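Local coordinates for protein TetR family transcription regulator (Marinobacter aquaeolei, PDB 3PAS) that probably binds DNA at regulatory sites and controls transcription there, as do other regulators of the TetR family, at residues A58-V63 with A121-R126; T29-I34 with T44-Y49. One frame throughout, in Å; residues are numbered along the deposited sequence.

Interaction 1: residues A58-V63 with A121-R126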
loop_
_atom_site.group_PDB
_atom_site.type_symbol
_atom_site.label_atom_id
_atom_site.label_comp_id
_atom_site.label_asym_id
_atom_site.label_seq_id
_atom_site.Cartn_x
_atom_site.Cartn_y
_atom_site.Cartn_z
ATOM N N ALA B 58 -2.406 -23.970 -4.031
ATOM C CA ALA B 58 -2.813 -24.154 -5.435
ATOM C C ALA B 58 -3.524 -22.893 -5.965
ATOM O O ALA B 58 -3.385 -22.514 -7.136
ATOM C CB ALA B 58 -3.717 -25.432 -5.603
ATOM N N THR B 59 -4.333 -22.283 -5.115
ATOM C CA THR B 59 -5.063 -21.069 -5.457
ATOM C C THR B 59 -4.069 -19.927 -5.657
ATOM O O THR B 59 -4.218 -19.119 -6.573
ATOM C CB THR B 59 -6.159 -20.696 -4.386
ATOM O OG1 THR B 59 -7.134 -21.763 -4.290
ATOM C CG2 THR B 59 -6.952 -19.424 -4.811
ATOM N N PHE B 60 -3.070 -19.842 -4.786
ATOM C CA PHE B 60 -2.058 -18.804 -4.929
ATOM C C PHE B 60 -1.345 -18.962 -6.291
ATOM O O PHE B 60 -1.167 -17.978 -7.038
ATOM C CB PHE B 60 -1.072 -18.814 -3.787
ATOM C CG PHE B 60 -0.031 -17.745 -3.897
ATOM C CD1 PHE B 60 -0.369 -16.458 -3.687
ATOM C CD2 PHE B 60 1.245 -18.047 -4.304
ATOM C CE1 PHE B 60 0.591 -15.433 -3.806
ATOM C CE2 PHE B 60 2.200 -17.048 -4.403
ATOM C CZ PHE B 60 1.873 -15.766 -4.172
ATOM N N TYR B 61 -0.984 -20.186 -6.640
ATOM C CA TYR B 61 -0.351 -20.435 -7.941
ATOM C C TYR B 61 -1.239 -20.208 -9.131
ATOM O O TYR B 61 -0.780 -19.740 -10.187
ATOM C CB TYR B 61 0.233 -21.847 -8.002
ATOM C CG TYR B 61 1.422 -22.048 -7.122
ATOM C CD1 TYR B 61 2.396 -21.058 -6.993
ATOM C CD2 TYR B 61 1.645 -23.260 -6.488
ATOM C CE1 TYR B 61 3.518 -21.248 -6.203
ATOM C CE2 TYR B 61 2.783 -23.459 -5.698
ATOM C CZ TYR B 61 3.716 -22.449 -5.572
ATOM O OH TYR B 61 4.837 -22.622 -4.801
ATOM N N TYR B 62 -2.511 -20.550 -8.996
ATOM C CA TYR B 62 -3.491 -20.259 -10.017
ATOM C C TYR B 62 -3.610 -18.727 -10.250
ATOM O O TYR B 62 -3.605 -18.239 -11.404
ATOM C CB TYR B 62 -4.835 -20.829 -9.573
ATOM C CG TYR B 62 -6.028 -20.370 -10.360
ATOM C CD1 TYR B 62 -6.305 -20.911 -11.597
ATOM C CD2 TYR B 62 -6.926 -19.433 -9.841
ATOM C CE1 TYR B 62 -7.426 -20.531 -12.308
ATOM C CE2 TYR B 62 -8.033 -19.058 -10.550
ATOM C CZ TYR B 62 -8.279 -19.623 -11.803
ATOM O OH TYR B 62 -9.394 -19.255 -12.565
ATOM N N VAL B 63 -3.717 -17.975 -9.166
ATOM C CA VAL B 63 -3.866 -16.520 -9.249
ATOM C C VAL B 63 -2.568 -15.911 -9.869
ATOM O O VAL B 63 -2.602 -15.174 -10.859
ATOM C CB VAL B 63 -4.198 -15.945 -7.855
ATOM C CG1 VAL B 63 -4.021 -14.452 -7.843
ATOM C CG2 VAL B 63 -5.653 -16.368 -7.391
ATOM N N ALA B 121 10.317 -17.469 -4.730
ATOM C CA ALA B 121 11.299 -17.880 -5.732
ATOM C C ALA B 121 10.623 -18.539 -6.922
ATOM O O ALA B 121 11.002 -18.268 -8.090
ATOM C CB ALA B 121 12.347 -18.841 -5.121
ATOM N N ARG B 122 9.626 -19.388 -6.654
ATOM C CA ARG B 122 8.899 -20.054 -7.747
ATOM C C ARG B 122 8.207 -19.015 -8.677
ATOM O O ARG B 122 8.233 -19.150 -9.892
ATOM C CB ARG B 122 7.891 -21.061 -7.187
ATOM C CG ARG B 122 7.096 -21.870 -8.233
ATOM C CD ARG B 122 5.876 -21.077 -8.763
ATOM N NE ARG B 122 4.881 -21.919 -9.421
ATOM C CZ ARG B 122 3.805 -21.481 -10.072
ATOM N NH1 ARG B 122 3.562 -20.179 -10.181
ATOM N NH2 ARG B 122 2.980 -22.355 -10.633
ATOM N N ASN B 123 7.553 -18.024 -8.099
ATOM C CA ASN B 123 6.948 -16.937 -8.899
ATOM C C ASN B 123 8.008 -16.091 -9.674
ATOM O O ASN B 123 7.806 -15.741 -10.846
ATOM C CB ASN B 123 6.109 -16.043 -7.998
ATOM C CG ASN B 123 4.678 -16.572 -7.810
ATOM O OD1 ASN B 123 4.343 -17.631 -8.312
ATOM N ND2 ASN B 123 3.823 -15.778 -7.140
ATOM N N GLU B 124 9.116 -15.768 -9.019
ATOM C CA GLU B 124 10.231 -15.041 -9.682
ATOM C C GLU B 124 10.773 -15.858 -10.864
ATOM O O GLU B 124 11.058 -15.321 -11.954
ATOM C CB GLU B 124 11.324 -14.681 -8.664
ATOM C CG GLU B 124 10.825 -13.637 -7.652
ATOM C CD GLU B 124 11.841 -13.230 -6.561
ATOM O OE1 GLU B 124 12.809 -13.962 -6.307
ATOM O OE2 GLU B 124 11.625 -12.166 -5.940
ATOM N N SER B 125 10.889 -17.169 -10.662
ATOM C CA SER B 125 11.264 -18.073 -11.719
ATOM C C SER B 125 10.312 -18.080 -12.925
ATOM O O SER B 125 10.765 -18.066 -14.072
ATOM C CB SER B 125 11.381 -19.478 -11.167
ATOM O OG SER B 125 11.885 -20.312 -12.165
ATOM N N ARG B 126 9.003 -18.140 -12.685
ATOM C CA ARG B 126 8.040 -18.094 -13.793
ATOM C C ARG B 126 8.127 -16.737 -14.528
ATOM O O ARG B 126 7.986 -16.647 -15.768
ATOM C CB ARG B 126 6.628 -18.267 -13.262
ATOM C CG ARG B 126 5.625 -18.572 -14.371
ATOM C CD ARG B 126 4.324 -18.963 -13.781
ATOM N NE ARG B 126 3.371 -19.419 -14.776
ATOM C CZ ARG B 126 3.101 -20.690 -15.079
ATOM N NH1 ARG B 126 3.737 -21.711 -14.520
ATOM N NH2 ARG B 126 2.174 -20.943 -15.977
#
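In this TetR-type regulator, Y61 on the long helix 52-76 meets R122 on helix 117-126, where the helix that follows the predicted DNA-binding motif packs on the all-helical C-terminal part. The two short segments run in nearly the same direction, with axes 11.6 Å apart at an angle of 24°. Such a gap is bridged by long side chains. The R122 guanidinium lies flat on one face of the Y61 ring, with the planes 22° apart. This is an off-centre cation-pi stack: CZ of R122 sits 4.0 Å from the Y61 ring centroid and closest to CD1 of Y61, at 3.4 Å. The R122 chain starts with CG anti to the backbone N (chi1 -178°) and bends at chi2, which lays the group along the ring. NH1 of R122 also forms a salt bridge with D65, one turn further along helix 52-76. In addition, NH1 of R122 gives a hydrogen bond of 3.3 Å to OD1 of N123, so the group is held on its flat side and at one end. An alanine at R122 would remove the stacking group, and D65 would probably lose a positive partner while one face of Y61 lost its cover. N123 adds the second touch. Its amide donates to S64, while ND2 of N123 comes within 3.4 Å of CE2 of F60.

Interaction 2: residues T29-I34 with T44-Y49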
loop_
_atom_site.group_PDB
_atom_site.type_symbol
_atom_site.label_atom_id
_atom_site.label_comp_id
_atom_site.label_asym_id
_atom_site.label_seq_id
_atom_site.Cartn_x
_atom_site.Cartn_y
_atom_site.Cartn_z
ATOM N N THR B 29 -12.455 -18.761 6.333
ATOM C CA THR B 29 -12.788 -19.596 5.185
ATOM C C THR B 29 -12.334 -21.038 5.428
ATOM O O THR B 29 -11.144 -21.334 5.503
ATOM C CB THR B 29 -12.103 -19.024 3.920
ATOM O OG1 THR B 29 -12.520 -17.662 3.727
ATOM C CG2 THR B 29 -12.437 -19.806 2.703
ATOM N N SER B 30 -13.311 -21.917 5.542
ATOM C CA SER B 30 -13.093 -23.339 5.721
ATOM C C SER B 30 -13.288 -24.085 4.391
ATOM O O SER B 30 -13.828 -23.551 3.425
ATOM C CB SER B 30 -14.134 -23.856 6.685
ATOM O OG SER B 30 -15.402 -23.735 6.078
ATOM N N VAL B 31 -12.831 -25.332 4.362
ATOM C CA VAL B 31 -13.075 -26.240 3.231
ATOM C C VAL B 31 -14.566 -26.301 2.885
ATOM O O VAL B 31 -14.960 -26.241 1.704
ATOM C CB VAL B 31 -12.518 -27.657 3.566
ATOM C CG1 VAL B 31 -13.219 -28.774 2.716
ATOM C CG2 VAL B 31 -11.021 -27.648 3.337
ATOM N N GLY B 32 -15.382 -26.395 3.922
ATOM C CA GLY B 32 -16.836 -26.479 3.742
ATOM C C GLY B 32 -17.434 -25.258 3.046
ATOM O O GLY B 32 -18.289 -25.412 2.191
ATOM N N LYS B 33 -16.979 -24.060 3.395
ATOM C CA LYS B 33 -17.501 -22.835 2.774
ATOM C C LYS B 33 -17.022 -22.652 1.333
ATOM O O LYS B 33 -17.774 -22.202 0.463
ATOM C CB LYS B 33 -17.095 -21.625 3.586
ATOM C CG LYS B 33 -17.796 -21.467 4.859
ATOM C CD LYS B 33 -17.117 -20.365 5.696
ATOM C CE LYS B 33 -17.712 -20.235 7.103
ATOM N NZ LYS B 33 -17.025 -19.124 7.888
ATOM N N ILE B 34 -15.769 -23.020 1.084
ATOM C CA ILE B 34 -15.237 -23.039 -0.250
ATOM C C ILE B 34 -16.043 -24.020 -1.116
ATOM O O ILE B 34 -16.459 -23.676 -2.244
ATOM C CB ILE B 34 -13.729 -23.417 -0.258
ATOM C CG1 ILE B 34 -12.876 -22.315 0.366
ATOM C CG2 ILE B 34 -13.283 -23.732 -1.699
ATOM C CD1 ILE B 34 -11.417 -22.690 0.524
ATOM N N THR B 44 -16.020 -34.025 -2.823
ATOM C CA THR B 44 -15.511 -33.684 -4.152
ATOM C C THR B 44 -14.250 -32.835 -4.095
ATOM O O THR B 44 -13.314 -33.083 -4.823
ATOM C CB THR B 44 -16.600 -33.006 -5.004
ATOM O OG1 THR B 44 -17.703 -33.916 -5.135
ATOM C CG2 THR B 44 -16.068 -32.643 -6.390
ATOM N N LEU B 45 -14.255 -31.801 -3.259
ATOM C CA LEU B 45 -13.115 -30.976 -3.064
ATOM C C LEU B 45 -11.899 -31.845 -2.741
ATOM O O LEU B 45 -10.812 -31.656 -3.339
ATOM C CB LEU B 45 -13.385 -29.942 -1.952
ATOM C CG LEU B 45 -12.317 -28.870 -1.750
ATOM C CD1 LEU B 45 -12.905 -27.529 -1.155
ATOM C CD2 LEU B 45 -11.189 -29.402 -0.856
ATOM N N TYR B 46 -12.053 -32.780 -1.801
ATOM C CA TYR B 46 -10.950 -33.636 -1.439
ATOM C C TYR B 46 -10.424 -34.553 -2.558
ATOM O O TYR B 46 -9.320 -35.090 -2.463
ATOM C CB TYR B 46 -11.254 -34.453 -0.195
ATOM C CG TYR B 46 -11.450 -33.626 1.086
ATOM C CD1 TYR B 46 -10.530 -32.668 1.484
ATOM C CD2 TYR B 46 -12.553 -33.831 1.893
ATOM C CE1 TYR B 46 -10.693 -31.960 2.658
ATOM C CE2 TYR B 46 -12.743 -33.119 3.061
ATOM C CZ TYR B 46 -11.807 -32.196 3.438
ATOM O OH TYR B 46 -12.010 -31.496 4.569
ATOM N N ILE B 47 -11.190 -34.739 -3.611
ATOM C CA ILE B 47 -10.650 -35.490 -4.781
ATOM C C ILE B 47 -9.425 -34.734 -5.348
ATOM O O ILE B 47 -8.388 -35.316 -5.729
ATOM C CB ILE B 47 -11.708 -35.668 -5.901
ATOM C CG1 ILE B 47 -12.904 -36.476 -5.392
ATOM C CG2 ILE B 47 -11.074 -36.360 -7.093
ATOM C CD1 ILE B 47 -14.104 -36.580 -6.351
ATOM N N TYR B 48 -9.542 -33.422 -5.361
ATOM C CA TYR B 48 -8.540 -32.577 -5.999
ATOM C C TYR B 48 -7.503 -31.955 -5.072
ATOM O O TYR B 48 -6.357 -31.737 -5.482
ATOM C CB TYR B 48 -9.277 -31.472 -6.751
ATOM C CG TYR B 48 -10.255 -32.043 -7.720
ATOM C CD1 TYR B 48 -9.839 -32.623 -8.913
ATOM C CD2 TYR B 48 -11.587 -32.082 -7.416
ATOM C CE1 TYR B 48 -10.785 -33.183 -9.810
ATOM C CE2 TYR B 48 -12.513 -32.644 -8.264
ATOM C CZ TYR B 48 -12.117 -33.188 -9.459
ATOM O OH TYR B 48 -13.071 -33.730 -10.263
ATOM N N TYR B 49 -7.915 -31.665 -3.834
ATOM C CA TYR B 49 -7.066 -30.966 -2.862
ATOM C C TYR B 49 -7.134 -31.715 -1.553
ATOM O O TYR B 49 -8.223 -32.018 -1.080
ATOM C CB TYR B 49 -7.519 -29.512 -2.709
ATOM C CG TYR B 49 -7.455 -28.836 -4.060
ATOM C CD1 TYR B 49 -6.218 -28.485 -4.623
ATOM C CD2 TYR B 49 -8.597 -28.626 -4.799
ATOM C CE1 TYR B 49 -6.153 -27.993 -5.864
ATOM C CE2 TYR B 49 -8.545 -28.084 -6.041
ATOM C CZ TYR B 49 -7.330 -27.776 -6.574
ATOM O OH TYR B 49 -7.259 -27.258 -7.829
#
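The backbones of helices 31-37 and 42-48 come nearest at V31 and L45, whose CA atoms are 7.9 Å apart. The helices are the two helices of the predicted helix-turn-helix motif; in TetR-family proteins the second of them is the recognition helix. The contact is made by side chains and the V31 carbonyl oxygen. L45 points toward the first helix. Its CG is anti to the backbone N (chi1 -172°), which carries its two methyls across to the other segment. CD1 of L45 does most of the touching. CD1 of L45 lies 3.9 Å from CG2 of I34, the two chains crossing at about a right angle. CD1 of L45 also comes 4.1 Å from CG1 of V31 and packs against the V31 carbonyl oxygen. L55 of helix 52-76 touches both I34 and L45, and T17 of helix 5-24 touches I34, so this apolar patch joins the core of the DNA-binding domain. The same CG1 of V31 also meets Y46. CG1 of V31 approaches obliquely to the ring, 3.5 Å from OH of Y46, with CZ of Y46 next at 3.8 Å. Y46 is exposed, so this side of the contact is near solvent. S30 is the N-cap of helix 31-37. The backbone N of K33 gives a hydrogen bond of 3.1 Å to OG of S30, with an N-H...O angle of 158°.

Along the chain, helix 5-24 comes first, followed by the two helices that interaction 2 joins. That contact closes a short loop of nine residues that includes the turn of the predicted helix-turn-helix motif. The chain then enters helix 52-76, where interaction 1 begins. Interaction 1 closes a much longer loop of 57 mostly helical residues by bringing helix 117-126 back to helix 52-76. The two contacts are in series and neither nest nor cross. Their centres are 20 Å apart, yet they touch: CB of A58 packs 3.5 Å from CE1 of Y49. Helix 52-76 thus ties the predicted DNA-binding part to the C-terminal helices.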